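Local coordinates for protein nitrite oxidoreductase subunit A (Kuenenia stuttgartiensis, PDB 7B04) that belongs to the molybdopterin oxidoreductase family and holds a molybdenum atom, two MD1 molecules and an iron-sulfur cluster, at residues N269-G274 and D611-Y616. Sequence-based numbering, arbitrary orientation.
Sequences NYTWHG and DEEVAY. With MD1 (phosphoric acid 4-(2-amino-4-oxo-3,4,5,6,-tetrahydro-pteridin-6-yl)-2-hydroxy-3,4-dimercapto-but-3-en-yl ester guanylate ester), chain C.
A chi1 of 161° swings the Trp272 indole away from its own backbone N and turns one face to segment 611-616, where a methyl of Val614 is set over it. Val614 CG1 sits over the six-membered ring, 3.5 Å from its centroid and 17° off the ring normal, in a CH-pi contact; CB of Val614 lies near Trp272 CG and CD2. Ala615 CB approaches the same ring at Trp272 CE3, at 4.2 Å. The Glu613 chain bends at chi2 (-65°), turning its carboxylate back to the other segment, where Thr271 OG1 donates a hydrogen bond to Glu613 OE2, modelled very short, so that its length is doubtful. Thr271 also opens a type I beta turn closed by the bond from Gly274 N to Thr271 O (2.8 Å). In this molybdopterin oxidoreductase, the turn belongs to the loop following strand 265-266, and the buried contact joins that loop to segment 611-616, which runs into helix 615-618. His273, next to Trp272 in the turn, faces MD1 instead: one face of its imidazole lies against it, with NE2 2.9 Å from MD1 O3A, while Asn269 O lies over the opposite face. Val614 N is hydrogen-bonded to OG of Ser268, just before 269-274.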
# COMPACT_ATOMS: atom_id res chain seq x y z
N ASN B 269 10.23 2.93 21.43
CA ASN B 269 9.55 2.73 20.15
C ASN B 269 10.50 2.48 19.00
O ASN B 269 10.35 1.48 18.28
CB ASN B 269 8.65 3.94 19.84
CG ASN B 269 7.48 4.05 20.78
OD1 ASN B 269 6.75 3.09 21.00
ND2 ASN B 269 7.28 5.24 21.34
N TYR B 270 11.48 3.35 18.81
CA TYR B 270 12.33 3.30 17.62
C TYR B 270 13.13 2.01 17.58
O TYR B 270 13.13 1.29 16.57
CB TYR B 270 13.25 4.52 17.61
CG TYR B 270 13.99 4.79 16.32
CD1 TYR B 270 13.37 4.65 15.09
CD2 TYR B 270 15.30 5.25 16.33
CE1 TYR B 270 14.04 4.93 13.91
CE2 TYR B 270 15.98 5.53 15.16
CZ TYR B 270 15.34 5.36 13.95
OH TYR B 270 16.02 5.63 12.78
N THR B 271 13.85 1.71 18.66
CA THR B 271 14.67 0.51 18.71
C THR B 271 13.83 -0.76 18.71
O THR B 271 14.18 -1.74 18.04
CB THR B 271 15.57 0.58 19.93
OG1 THR B 271 14.77 0.63 21.11
CG2 THR B 271 16.42 1.83 19.83
N TRP B 272 12.73 -0.77 19.48
CA TRP B 272 11.88 -1.95 19.56
C TRP B 272 11.46 -2.44 18.18
O TRP B 272 11.39 -3.65 17.93
CB TRP B 272 10.64 -1.65 20.40
CG TRP B 272 9.52 -2.61 20.19
CD1 TRP B 272 8.25 -2.31 19.77
CD2 TRP B 272 9.55 -4.03 20.38
NE1 TRP B 272 7.50 -3.46 19.69
CE2 TRP B 272 8.27 -4.53 20.06
CE3 TRP B 272 10.54 -4.93 20.79
CZ2 TRP B 272 7.96 -5.88 20.14
CZ3 TRP B 272 10.23 -6.27 20.87
CH2 TRP B 272 8.94 -6.73 20.55
N HIS B 273 11.17 -1.52 17.26
CA HIS B 273 10.77 -1.89 15.92
C HIS B 273 11.95 -2.27 15.02
O HIS B 273 11.73 -2.65 13.87
CB HIS B 273 9.97 -0.75 15.29
CG HIS B 273 8.63 -0.52 15.93
ND1 HIS B 273 7.91 0.64 15.75
CD2 HIS B 273 7.89 -1.31 16.74
CE1 HIS B 273 6.78 0.56 16.43
NE2 HIS B 273 6.74 -0.61 17.04
N GLY B 274 13.18 -2.21 15.52
CA GLY B 274 14.32 -2.47 14.67
C GLY B 274 14.61 -1.37 13.68
O GLY B 274 15.27 -1.62 12.66
N ASP B 611 13.43 5.10 31.46
CA ASP B 611 13.21 4.52 30.15
C ASP B 611 13.67 3.07 30.11
O ASP B 611 14.61 2.67 30.81
CB ASP B 611 13.94 5.33 29.08
CG ASP B 611 13.40 6.74 28.95
OD1 ASP B 611 12.21 6.96 29.27
OD2 ASP B 611 14.16 7.64 28.54
N GLU B 612 12.98 2.27 29.30
CA GLU B 612 13.30 0.86 29.13
C GLU B 612 13.08 0.48 27.67
O GLU B 612 12.28 1.09 26.96
CB GLU B 612 12.44 -0.02 30.05
CG GLU B 612 12.63 -1.53 29.86
CD GLU B 612 11.78 -2.35 30.80
OE1 GLU B 612 11.16 -1.77 31.72
OE2 GLU B 612 11.72 -3.59 30.62
N GLU B 613 13.81 -0.54 27.23
CA GLU B 613 13.67 -1.10 25.90
C GLU B 613 12.68 -2.26 25.92
O GLU B 613 12.72 -3.12 26.81
CB GLU B 613 15.01 -1.57 25.35
CG GLU B 613 15.21 -1.25 23.89
CD GLU B 613 14.25 -1.98 22.99
OE1 GLU B 613 13.81 -3.08 23.36
OE2 GLU B 613 13.91 -1.44 21.91
N VAL B 614 11.80 -2.29 24.92
CA VAL B 614 10.75 -3.31 24.87
C VAL B 614 11.32 -4.70 24.62
O VAL B 614 10.75 -5.70 25.08
CB VAL B 614 9.71 -2.92 23.80
CG1 VAL B 614 8.63 -3.99 23.67
CG2 VAL B 614 9.09 -1.57 24.12
N ALA B 615 12.45 -4.80 23.91
CA ALA B 615 12.94 -6.11 23.46
C ALA B 615 13.21 -7.06 24.62
O ALA B 615 13.16 -8.28 24.45
CB ALA B 615 14.19 -5.96 22.61
N TYR B 616 13.51 -6.52 25.81
CA TYR B 616 13.72 -7.39 26.96
C TYR B 616 12.47 -8.20 27.27
O TYR B 616 12.55 -9.40 27.57
CB TYR B 616 14.15 -6.57 28.17
CG TYR B 616 15.49 -5.90 27.97
CD1 TYR B 616 16.67 -6.61 28.08
CD2 TYR B 616 15.57 -4.55 27.65
CE1 TYR B 616 17.89 -6.01 27.89
CE2 TYR B 616 16.79 -3.93 27.46
CZ TYR B 616 17.95 -4.67 27.58
OH TYR B 616 19.16 -4.06 27.38
PB MD1 C . 3.12 -0.61 15.27
O3B MD1 C . 2.20 -0.65 13.90
O1B MD1 C . 2.54 -1.62 16.24
O2B MD1 C . 3.04 0.77 15.88
O3A MD1 C . 4.71 -0.97 14.98
C10 MD1 C . 5.28 -0.85 13.71
C11 MD1 C . 6.29 -2.01 13.49
O11 MD1 C . 5.57 -3.19 12.67
C12 MD1 C . 7.40 -1.57 12.89
S12 MD1 C . 7.47 0.15 12.33
C13 MD1 C . 8.69 -2.40 12.63
S13 MD1 C . 10.00 -1.47 11.78
C14 MD1 C . 8.98 -3.80 12.95
N15 MD1 C . 8.99 -4.55 11.53
C16 MD1 C . 8.90 -5.95 11.57
C15 MD1 C . 9.17 -6.73 10.33
O14 MD1 C . 9.47 -6.15 9.34
N17 MD1 C . 9.08 -8.21 10.34
C17 MD1 C . 8.69 -8.95 11.64
N16 MD1 C . 8.60 -10.40 11.65
N18 MD1 C . 8.41 -8.18 12.90
C20 MD1 C . 8.50 -6.75 12.92
N8 MD1 C . 8.22 -6.08 14.12
C7 MD1 C . 8.23 -4.48 14.06
PA MD1 C . 0.63 -0.16 13.85
O1A MD1 C . 0.27 0.32 12.47
O2A MD1 C . -0.22 -1.35 14.21
O5' MD1 C . 0.26 1.00 14.96
C5' MD1 C . -1.00 1.61 14.81
C4' MD1 C . -2.05 0.97 15.77
O4' MD1 C . -2.78 2.08 16.57
C1' MD1 C . -4.17 2.23 15.88
N9 MD1 C . -4.48 3.66 15.59
C4 MD1 C . -4.68 4.49 16.60
N3 MD1 C . -4.65 4.27 18.07
C2 MD1 C . -4.90 5.38 18.97
N2 MD1 C . -4.87 5.16 20.40
N1 MD1 C . -5.18 6.70 18.45
C6 MD1 C . -5.21 6.90 17.04
O6 MD1 C . -5.44 7.98 16.61
C5 MD1 C . -4.94 5.72 16.09
N7 MD1 C . -4.90 5.63 14.77
C8 MD1 C . -4.62 4.35 14.44
C2' MD1 C . -4.11 1.55 14.81
O2' MD1 C . -5.40 0.93 14.52
C3' MD1 C . -2.97 0.38 15.11
O3' MD1 C . -3.57 -0.69 15.89